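Local coordinates for protein MFP2B (Ascaris suum, PDB 2BJR) that probably enhances the polymerisation of the major sperm protein (MSP) that drives amoeboid motility of nematode sperm, and binds zinc, at residues Ala12-Asn23 / Leu73-Lys83; Gln30-Trp38 / Met45-Gly53. All coordinates share one frame; numbering follows the deposited sequence.

Contact 1: residues Ala12-Asn23 / Leu73-Lys83. With SO4 (sulfate ion), chain D.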
loop_
_atom_site.group_PDB
_atom_site.type_symbol
_atom_site.label_atom_id
_atom_site.label_comp_id
_atom_site.label_asym_id
_atom_site.label_seq_id
_atom_site.Cartn_x
_atom_site.Cartn_y
_atom_site.Cartn_z
ATOM N N ALA A 12 1.168 10.872 13.455
ATOM C CA ALA A 12 0.056 10.308 14.166
ATOM C C ALA A 12 0.422 9.216 15.114
ATOM O O ALA A 12 1.387 8.493 14.918
ATOM C CB ALA A 12 -1.014 9.791 13.154
ATOM N N PHE A 13 -0.414 9.049 16.124
ATOM C CA PHE A 13 -0.260 8.082 17.198
ATOM C C PHE A 13 -0.279 6.688 16.641
ATOM O O PHE A 13 -1.243 6.281 15.942
ATOM C CB PHE A 13 -1.435 8.269 18.175
ATOM C CG PHE A 13 -1.511 7.256 19.293
ATOM C CD1 PHE A 13 -0.453 7.083 20.186
ATOM C CD2 PHE A 13 -2.674 6.519 19.486
ATOM C CE1 PHE A 13 -0.553 6.178 21.233
ATOM C CE2 PHE A 13 -2.771 5.610 20.522
ATOM C CZ PHE A 13 -1.713 5.444 21.393
ATOM N N GLY A 14 0.737 5.917 16.998
ATOM C CA GLY A 14 0.952 4.607 16.388
ATOM C C GLY A 14 1.238 3.503 17.361
ATOM O O GLY A 14 2.367 3.097 17.505
ATOM N N PRO A 15 0.242 3.032 18.073
ATOM C CA PRO A 15 0.490 1.987 19.055
ATOM C C PRO A 15 0.897 0.682 18.354
ATOM O O PRO A 15 0.185 0.180 17.465
ATOM C CB PRO A 15 -0.833 1.884 19.827
ATOM C CG PRO A 15 -1.819 2.578 19.000
ATOM C CD PRO A 15 -1.167 3.440 17.999
ATOM N N ILE A 16 2.093 0.203 18.699
ATOM C CA ILE A 16 2.596 -1.056 18.130
ATOM C C ILE A 16 1.664 -2.178 18.461
ATOM O O ILE A 16 1.155 -2.283 19.581
ATOM C CB ILE A 16 4.041 -1.337 18.593
ATOM C CG1 ILE A 16 4.972 -0.235 18.096
ATOM C CG2 ILE A 16 4.531 -2.712 18.117
ATOM C CD1 ILE A 16 6.300 -0.185 18.799
ATOM N N GLY A 17 1.348 -3.009 17.476
ATOM C CA GLY A 17 0.420 -4.091 17.688
ATOM C C GLY A 17 -1.067 -3.739 17.604
ATOM O O GLY A 17 -1.885 -4.577 17.840
ATOM N N SER A 18 -1.387 -2.502 17.269
ATOM C CA SER A 18 -2.745 -2.067 16.993
ATOM C C SER A 18 -2.840 -1.562 15.525
ATOM O O SER A 18 -1.844 -1.318 14.882
ATOM C CB SER A 18 -3.164 -0.948 17.966
ATOM O OG SER A 18 -3.384 -1.466 19.277
ATOM N N PRO A 19 -4.035 -1.419 14.994
ATOM C CA PRO A 19 -4.174 -0.910 13.617
ATOM C C PRO A 19 -3.611 0.457 13.379
ATOM O O PRO A 19 -3.426 1.256 14.310
ATOM C CB PRO A 19 -5.679 -0.946 13.377
ATOM C CG PRO A 19 -6.192 -1.958 14.297
ATOM C CD PRO A 19 -5.342 -1.787 15.570
ATOM N N PHE A 20 -3.296 0.743 12.102
ATOM C CA PHE A 20 -2.741 2.011 11.729
ATOM C C PHE A 20 -3.706 3.132 11.967
ATOM O O PHE A 20 -4.909 2.939 11.882
ATOM C CB PHE A 20 -2.332 2.066 10.243
ATOM C CG PHE A 20 -1.020 1.402 9.950
ATOM C CD1 PHE A 20 -0.943 0.011 9.892
ATOM C CD2 PHE A 20 0.097 2.157 9.744
ATOM C CE1 PHE A 20 0.227 -0.586 9.634
ATOM C CE2 PHE A 20 1.281 1.588 9.489
ATOM C CZ PHE A 20 1.351 0.187 9.424
ATOM N N PRO A 21 -3.164 4.316 12.222
ATOM C CA PRO A 21 -3.980 5.537 12.241
ATOM C C PRO A 21 -4.547 5.866 10.851
ATOM O O PRO A 21 -4.105 5.310 9.830
ATOM C CB PRO A 21 -2.997 6.609 12.664
ATOM C CG PRO A 21 -1.583 6.013 12.274
ATOM C CD PRO A 21 -1.734 4.586 12.482
ATOM N N ASP A 22 -5.481 6.812 10.814
ATOM C CA ASP A 22 -6.007 7.272 9.538
ATOM C C ASP A 22 -4.952 7.796 8.621
ATOM O O ASP A 22 -3.989 8.452 9.037
ATOM C CB ASP A 22 -7.004 8.417 9.731
ATOM C CG ASP A 22 -8.300 7.977 10.367
ATOM O OD1 ASP A 22 -8.644 6.777 10.494
ATOM O OD2 ASP A 22 -9.055 8.859 10.796
ATOM N N ASN A 23 -5.151 7.538 7.341
ATOM C CA ASN A 23 -4.343 8.155 6.297
ATOM C C ASN A 23 -2.796 8.150 6.452
ATOM O O ASN A 23 -2.138 9.178 6.303
ATOM C CB ASN A 23 -4.827 9.581 6.081
ATOM C CG ASN A 23 -6.277 9.613 5.694
ATOM O OD1 ASN A 23 -6.628 9.263 4.561
ATOM N ND2 ASN A 23 -7.122 9.936 6.627
ATOM N N LEU A 73 11.150 -0.705 21.780
ATOM C CA LEU A 73 10.706 0.649 21.395
ATOM C C LEU A 73 9.745 1.303 22.369
ATOM O O LEU A 73 9.469 2.505 22.288
ATOM C CB LEU A 73 10.006 0.576 20.026
ATOM C CG LEU A 73 10.901 0.086 18.882
ATOM C CD1 LEU A 73 10.063 -0.205 17.652
ATOM C CD2 LEU A 73 11.945 1.091 18.568
ATOM N N GLY A 74 9.213 0.523 23.288
ATOM C CA GLY A 74 8.089 0.973 24.066
ATOM C C GLY A 74 6.819 0.725 23.291
ATOM O O GLY A 74 6.844 0.154 22.187
ATOM N N GLY A 75 5.701 1.159 23.851
ATOM C CA GLY A 75 4.402 0.755 23.328
ATOM C C GLY A 75 3.950 1.451 22.038
ATOM O O GLY A 75 3.038 0.943 21.379
ATOM N N GLN A 76 4.559 2.591 21.707
ATOM C CA GLN A 76 4.099 3.403 20.588
ATOM C C GLN A 76 5.204 4.130 19.821
ATOM O O GLN A 76 6.260 4.547 20.373
ATOM C CB GLN A 76 2.973 4.375 20.993
ATOM C CG GLN A 76 3.216 5.278 22.203
ATOM C CD GLN A 76 2.943 4.605 23.566
ATOM O OE1 GLN A 76 3.602 4.952 24.558
ATOM N NE2 GLN A 76 2.001 3.645 23.620
ATOM N N ILE A 77 4.949 4.234 18.506
ATOM C CA ILE A 77 5.713 5.052 17.608
ATOM C C ILE A 77 4.762 6.045 16.974
ATOM O O ILE A 77 3.597 6.113 17.363
ATOM C CB ILE A 77 6.373 4.193 16.511
ATOM C CG1 ILE A 77 5.328 3.350 15.757
ATOM C CG2 ILE A 77 7.433 3.275 17.104
ATOM C CD1 ILE A 77 5.755 3.042 14.320
ATOM N N GLN A 78 5.263 6.820 16.040
ATOM C CA GLN A 78 4.390 7.687 15.235
ATOM C C GLN A 78 4.504 7.307 13.761
ATOM O O GLN A 78 5.586 6.871 13.335
ATOM C CB GLN A 78 4.732 9.135 15.445
ATOM C CG GLN A 78 4.298 9.638 16.824
ATOM C CD GLN A 78 4.990 10.899 17.231
ATOM O OE1 GLN A 78 6.163 10.862 17.531
ATOM N NE2 GLN A 78 4.259 12.005 17.311
ATOM N N VAL A 79 3.388 7.463 13.043
ATOM C CA VAL A 79 3.306 7.224 11.588
ATOM C C VAL A 79 2.878 8.496 10.915
ATOM O O VAL A 79 1.926 9.201 11.363
ATOM C CB VAL A 79 2.356 6.064 11.278
ATOM C CG1 VAL A 79 2.251 5.798 9.747
ATOM C CG2 VAL A 79 2.862 4.812 11.986
ATOM N N LEU A 80 3.647 8.895 9.933
ATOM C CA LEU A 80 3.331 10.094 9.176
ATOM C C LEU A 80 1.916 9.969 8.609
ATOM O O LEU A 80 1.518 8.903 8.107
ATOM C CB LEU A 80 4.297 10.279 8.048
ATOM C CG LEU A 80 4.240 11.594 7.261
ATOM C CD1 LEU A 80 4.462 12.808 8.173
ATOM C CD2 LEU A 80 5.317 11.536 6.202
ATOM N N GLN A 81 1.158 11.063 8.738
ATOM C CA GLN A 81 -0.242 11.107 8.318
ATOM C C GLN A 81 -0.439 12.246 7.368
ATOM O O GLN A 81 0.117 13.309 7.520
ATOM C CB GLN A 81 -1.145 11.235 9.529
ATOM C CG GLN A 81 -2.616 11.436 9.282
ATOM C CD GLN A 81 -3.405 11.477 10.586
ATOM O OE1 GLN A 81 -3.391 12.506 11.231
ATOM N NE2 GLN A 81 -4.020 10.378 11.003
ATOM N N TYR A 82 -1.267 12.009 6.341
ATOM C CA TYR A 82 -1.663 13.052 5.442
ATOM C C TYR A 82 -3.194 12.924 5.271
ATOM O O TYR A 82 -3.673 12.212 4.395
ATOM C CB TYR A 82 -0.878 12.994 4.130
ATOM C CG TYR A 82 -1.126 14.215 3.293
ATOM C CD1 TYR A 82 -0.438 15.394 3.530
ATOM C CD2 TYR A 82 -2.130 14.225 2.306
ATOM C CE1 TYR A 82 -0.688 16.532 2.819
ATOM C CE2 TYR A 82 -2.374 15.381 1.558
ATOM C CZ TYR A 82 -1.661 16.523 1.799
ATOM O OH TYR A 82 -1.896 17.704 1.086
ATOM N N LYS A 83 -3.922 13.589 6.186
ATOM C CA LYS A 83 -5.380 13.559 6.294
ATOM C C LYS A 83 -5.853 14.939 5.856
ATOM O O LYS A 83 -5.519 15.934 6.489
ATOM C CB LYS A 83 -5.758 13.313 7.745
ATOM C CG LYS A 83 -7.232 13.282 8.109
ATOM C CD LYS A 83 -7.426 12.536 9.449
ATOM C CE LYS A 83 -8.893 12.121 9.643
ATOM N NZ LYS A 83 -9.236 11.500 10.962
HETATM S S SO4 D . -3.536 11.077 15.883
HETATM O O1 SO4 D . -4.656 11.507 16.746
HETATM O O2 SO4 D . -3.773 9.663 15.581
HETATM O O3 SO4 D . -3.571 11.879 14.649
HETATM O O4 SO4 D . -2.268 11.348 16.578
HETATM O O HOH W 1 1.574 -0.871 22.035
HETATM O O HOH W 2 -2.162 9.606 3.291
#
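A12-P15 pairs with Q76-V79 at the edge of an antiparallel sheet, the short strand axes 4.5 Å apart at 138°, with A12-V79 and G14-I77 as hydrogen-bonded pairs. Strand 10-15 is the outermost strand of this six-stranded sheet, in the first of two cytosolic motility protein family regions. V79 N to A12 O is a sound bond of 2.9 Å, whereas G14 N to I77 O is weak. The ladder runs on through I16 N to G75 O just as the chain enters the type II turn P15-S18. I16 CD1 touches both L73 CD1 (3.9 Å) and I77 CG2 and lies against G74 O. Farther along, P21 CG meets V79 CB crosswise, and F20 offers its ring edge to V79 CG1. The loop then returns to the same strand: Q81, its CG anti to the backbone N (chi1 174°), extends so that NE2 reaches D22 O at 2.8 Å, the acceptor lying near its amide plane. Y82 N closes on N23 O. A sulfate, probably from the crystallisation liquor, accepts from F13 N at O4. D22 is held between two cations: OD1 pairs with R199, while OD2 receives K83 NZ at 2.7 Å on its anti lone pair.

Contact 2: residues Gln30-Trp38 / Met45-Gly53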
loop_
_atom_site.group_PDB
_atom_site.type_symbol
_atom_site.label_atom_id
_atom_site.label_comp_id
_atom_site.label_asym_id
_atom_site.label_seq_id
_atom_site.Cartn_x
_atom_site.Cartn_y
_atom_site.Cartn_z
ATOM N N GLN A 30 5.667 1.609 -2.626
ATOM C CA GLN A 30 5.791 0.385 -1.853
ATOM C C GLN A 30 4.442 -0.080 -1.359
ATOM O O GLN A 30 3.604 0.732 -0.959
ATOM C CB GLN A 30 6.776 0.573 -0.674
ATOM C CG GLN A 30 8.092 1.266 -1.061
ATOM C CD GLN A 30 8.791 0.568 -2.228
ATOM O OE1 GLN A 30 8.979 -0.662 -2.200
ATOM N NE2 GLN A 30 9.134 1.330 -3.255
ATOM N N GLN A 31 4.246 -1.400 -1.329
ATOM C CA GLN A 31 2.938 -1.948 -1.004
ATOM C C GLN A 31 2.602 -1.877 0.472
ATOM O O GLN A 31 1.451 -1.679 0.825
ATOM C CB GLN A 31 2.825 -3.406 -1.484
ATOM C CG GLN A 31 1.402 -3.959 -1.421
ATOM C CD GLN A 31 0.456 -3.211 -2.395
ATOM O OE1 GLN A 31 0.740 -3.178 -3.587
ATOM N NE2 GLN A 31 -0.586 -2.584 -1.887
ATOM N N ASN A 32 3.620 -2.052 1.337
ATOM C CA ASN A 32 3.365 -2.256 2.742
ATOM C C ASN A 32 4.506 -1.727 3.564
ATOM O O ASN A 32 5.151 -2.472 4.305
ATOM C CB ASN A 32 3.141 -3.698 3.000
ATOM C CG ASN A 32 2.715 -4.013 4.443
ATOM O OD1 ASN A 32 2.104 -3.202 5.111
ATOM N ND2 ASN A 32 3.023 -5.252 4.898
HETATM N N MSE A 33 4.791 -0.460 3.363
HETATM C CA MSE A 33 5.916 0.197 4.021
HETATM C C MSE A 33 5.503 1.650 4.220
HETATM O O MSE A 33 5.227 2.337 3.237
HETATM C CB MSE A 33 7.189 0.086 3.177
HETATM C CG MSE A 33 8.419 0.620 3.855
HETATM SE SE MSE A 33 9.998 0.260 2.748
HETATM C CE MSE A 33 9.873 -1.752 2.848
ATOM N N TYR A 34 5.502 2.123 5.488
ATOM C CA TYR A 34 4.993 3.441 5.857
ATOM C C TYR A 34 6.065 4.218 6.633
ATOM O O TYR A 34 6.858 3.623 7.352
ATOM C CB TYR A 34 3.703 3.345 6.683
ATOM C CG TYR A 34 2.608 2.513 6.049
ATOM C CD1 TYR A 34 2.603 1.125 6.139
ATOM C CD2 TYR A 34 1.536 3.119 5.419
ATOM C CE1 TYR A 34 1.602 0.367 5.551
ATOM C CE2 TYR A 34 0.534 2.375 4.863
ATOM C CZ TYR A 34 0.555 1.032 4.934
ATOM O OH TYR A 34 -0.502 0.352 4.415
ATOM N N VAL A 35 6.025 5.542 6.493
ATOM C CA VAL A 35 6.983 6.437 7.111
ATOM C C VAL A 35 6.688 6.503 8.608
ATOM O O VAL A 35 5.575 6.887 9.034
ATOM C CB VAL A 35 6.953 7.872 6.456
ATOM C CG1 VAL A 35 8.042 8.713 7.040
ATOM C CG2 VAL A 35 7.140 7.764 4.955
ATOM N N ALA A 36 7.712 6.210 9.411
ATOM C CA ALA A 36 7.569 6.107 10.856
ATOM C C ALA A 36 8.650 6.851 11.586
ATOM O O ALA A 36 9.700 7.187 11.039
ATOM C CB ALA A 36 7.540 4.682 11.315
ATOM N N LEU A 37 8.326 7.150 12.828
ATOM C CA LEU A 37 9.150 8.014 13.693
ATOM C C LEU A 37 9.182 7.491 15.124
ATOM O O LEU A 37 8.165 7.099 15.703
ATOM C CB LEU A 37 8.593 9.449 13.675
ATOM C CG LEU A 37 9.218 10.464 14.664
ATOM C CD1 LEU A 37 10.697 10.766 14.310
ATOM C CD2 LEU A 37 8.344 11.727 14.627
ATOM N N TRP A 38 10.372 7.530 15.722
ATOM C CA TRP A 38 10.559 7.127 17.123
ATOM C C TRP A 38 11.559 8.084 17.776
ATOM O O TRP A 38 12.273 8.830 17.094
ATOM C CB TRP A 38 11.083 5.686 17.141
ATOM C CG TRP A 38 11.294 5.033 18.511
ATOM C CD1 TRP A 38 10.365 4.695 19.448
ATOM C CD2 TRP A 38 12.561 4.629 19.041
ATOM N NE1 TRP A 38 10.990 4.121 20.540
ATOM C CE2 TRP A 38 12.330 4.057 20.306
ATOM C CE3 TRP A 38 13.860 4.691 18.566
ATOM C CZ2 TRP A 38 13.365 3.562 21.109
ATOM C CZ3 TRP A 38 14.892 4.170 19.368
ATOM C CH2 TRP A 38 14.621 3.612 20.605
HETATM N N MSE A 45 14.363 9.772 15.448
HETATM C CA MSE A 45 14.882 9.101 14.285
HETATM C C MSE A 45 13.782 8.454 13.458
HETATM O O MSE A 45 12.860 7.914 14.017
HETATM C CB MSE A 45 15.886 8.046 14.717
HETATM C CG MSE A 45 15.323 7.038 15.563
HETATM SE SE MSE A 45 16.847 6.066 16.567
HETATM C CE MSE A 45 16.826 7.295 18.169
ATOM N N HIS A 46 13.954 8.466 12.138
ATOM C CA HIS A 46 12.935 7.863 11.268
ATOM C C HIS A 46 13.223 6.390 10.965
ATOM O O HIS A 46 14.371 5.942 11.092
ATOM C CB HIS A 46 12.765 8.723 10.012
ATOM C CG HIS A 46 12.173 10.051 10.305
ATOM N ND1 HIS A 46 12.940 11.177 10.422
ATOM C CD2 HIS A 46 10.888 10.445 10.487
ATOM C CE1 HIS A 46 12.162 12.209 10.716
ATOM N NE2 HIS A 46 10.910 11.798 10.749
ATOM N N GLY A 47 12.175 5.663 10.570
ATOM C CA GLY A 47 12.221 4.244 10.323
ATOM C C GLY A 47 10.980 3.910 9.516
ATOM O O GLY A 47 10.416 4.780 8.811
ATOM N N ARG A 48 10.542 2.678 9.652
ATOM C CA ARG A 48 9.488 2.151 8.833
ATOM C C ARG A 48 8.524 1.310 9.630
ATOM O O ARG A 48 8.902 0.622 10.592
ATOM C CB ARG A 48 10.087 1.422 7.622
ATOM C CG ARG A 48 10.836 0.155 7.945
ATOM C CD ARG A 48 11.894 -0.276 6.891
ATOM N NE ARG A 48 12.743 -1.377 7.411
ATOM C CZ ARG A 48 12.308 -2.605 7.490
ATOM N NH1 ARG A 48 11.089 -2.862 7.099
ATOM N NH2 ARG A 48 13.035 -3.587 8.000
ATOM N N ALA A 49 7.253 1.360 9.235
ATOM C CA ALA A 49 6.233 0.525 9.776
ATOM C C ALA A 49 5.589 -0.273 8.643
ATOM O O ALA A 49 5.730 0.098 7.454
ATOM C CB ALA A 49 5.188 1.365 10.461
ATOM N N TRP A 50 4.941 -1.366 9.016
ATOM C CA TRP A 50 4.224 -2.216 8.049
ATOM C C TRP A 50 3.103 -2.951 8.712
ATOM O O TRP A 50 3.029 -3.035 9.935
ATOM C CB TRP A 50 5.164 -3.184 7.348
ATOM C CG TRP A 50 5.788 -4.257 8.231
ATOM C CD1 TRP A 50 5.307 -5.510 8.447
ATOM C CD2 TRP A 50 6.988 -4.157 8.995
ATOM N NE1 TRP A 50 6.135 -6.204 9.296
ATOM C CE2 TRP A 50 7.181 -5.395 9.643
ATOM C CE3 TRP A 50 7.938 -3.141 9.200
ATOM C CZ2 TRP A 50 8.279 -5.654 10.492
ATOM C CZ3 TRP A 50 9.027 -3.398 10.052
ATOM C CH2 TRP A 50 9.196 -4.654 10.659
ATOM N N ASN A 51 2.161 -3.400 7.896
ATOM C CA ASN A 51 1.046 -4.174 8.328
ATOM C C ASN A 51 1.396 -5.668 8.444
ATOM O O ASN A 51 1.841 -6.276 7.467
ATOM C CB ASN A 51 -0.062 -4.031 7.272
ATOM C CG ASN A 51 -1.358 -4.741 7.644
ATOM O OD1 ASN A 51 -1.372 -5.788 8.326
ATOM N ND2 ASN A 51 -2.466 -4.233 7.059
ATOM N N ASN A 52 1.175 -6.239 9.621
ATOM C CA ASN A 52 1.139 -7.709 9.797
ATOM C C ASN A 52 -0.092 -8.093 10.601
ATOM O O ASN A 52 -0.280 -7.669 11.741
ATOM C CB ASN A 52 2.431 -8.229 10.492
ATOM C CG ASN A 52 2.516 -9.751 10.484
ATOM O OD1 ASN A 52 1.896 -10.401 9.635
ATOM N ND2 ASN A 52 3.280 -10.330 11.426
ATOM N N GLY A 53 -0.982 -8.852 9.992
ATOM C CA GLY A 53 -2.231 -9.218 10.629
ATOM C C GLY A 53 -3.154 -8.070 10.970
ATOM O O GLY A 53 -3.935 -8.168 11.915
HETATM O O HOH W 3 -2.082 -1.850 5.556
#
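Six backbone hydrogen bonds, in the pairs Y34-A49, A36-G47 and W38-M45, join Y34-W38 to M45-A49 as a beta hairpin. L37 CD1 sits over one face of the H46 imidazole, 4.0 Å from the ring centroid, a CH-pi contact; A36 O lies at its edge. At the M45-W38 end, selenomethionine M45 runs alongside W38 with SE at the edge of the indole, 3.8 Å from CE3, a Met-aromatic contact. Its CG lies between the backbone N and carbonyl carbon (chi1 61°), which brings the chain beside the ring. Toward the other end, A36 CB meets A49 CB, and the Y34 ring edge faces A49 O in plane. Beyond that pair N32 prolongs the ladder with its side chain: OD1 accepts from N51 N at 2.8 Å and ND2 donates to N51 O at 3.0 Å, on a lone pair. Farther out, S117 holds H46 ND1, L73 O takes W38 NE1, and D197 binds Y34 OH, which shares a water with N51 ND2; that ND2 also bonds S268 O, and N51 OD1 accepts from G54 N. The two bonds should fix the rotation of the N32 amide, which stands in for a peptide group just beyond the Y34-A49 bridge.

In the fold
Both contacts belong to one antiparallel sheet, and contact 2 is nested within the chain loop closed by contact 1. Strands 76-81 and 34-40 are neighbours, so the two ladders join directly: Q78 O lies 2.8 Å from L37 N, a probable hydrogen bond, and I77 packs on A36. Contact 2 is the more buried, an interior hairpin whose side chains meet mainly through apolar and aromatic contacts, with one doubly bonded amide (N32) at its end. Contact 1 lies at the sheet's edge and is partly exposed; there a salt bridge and a returning loop add polar and ionic chemistry. Its Y82 also approaches the zinc ligand H86, whereas contact 2 lies away from the metal.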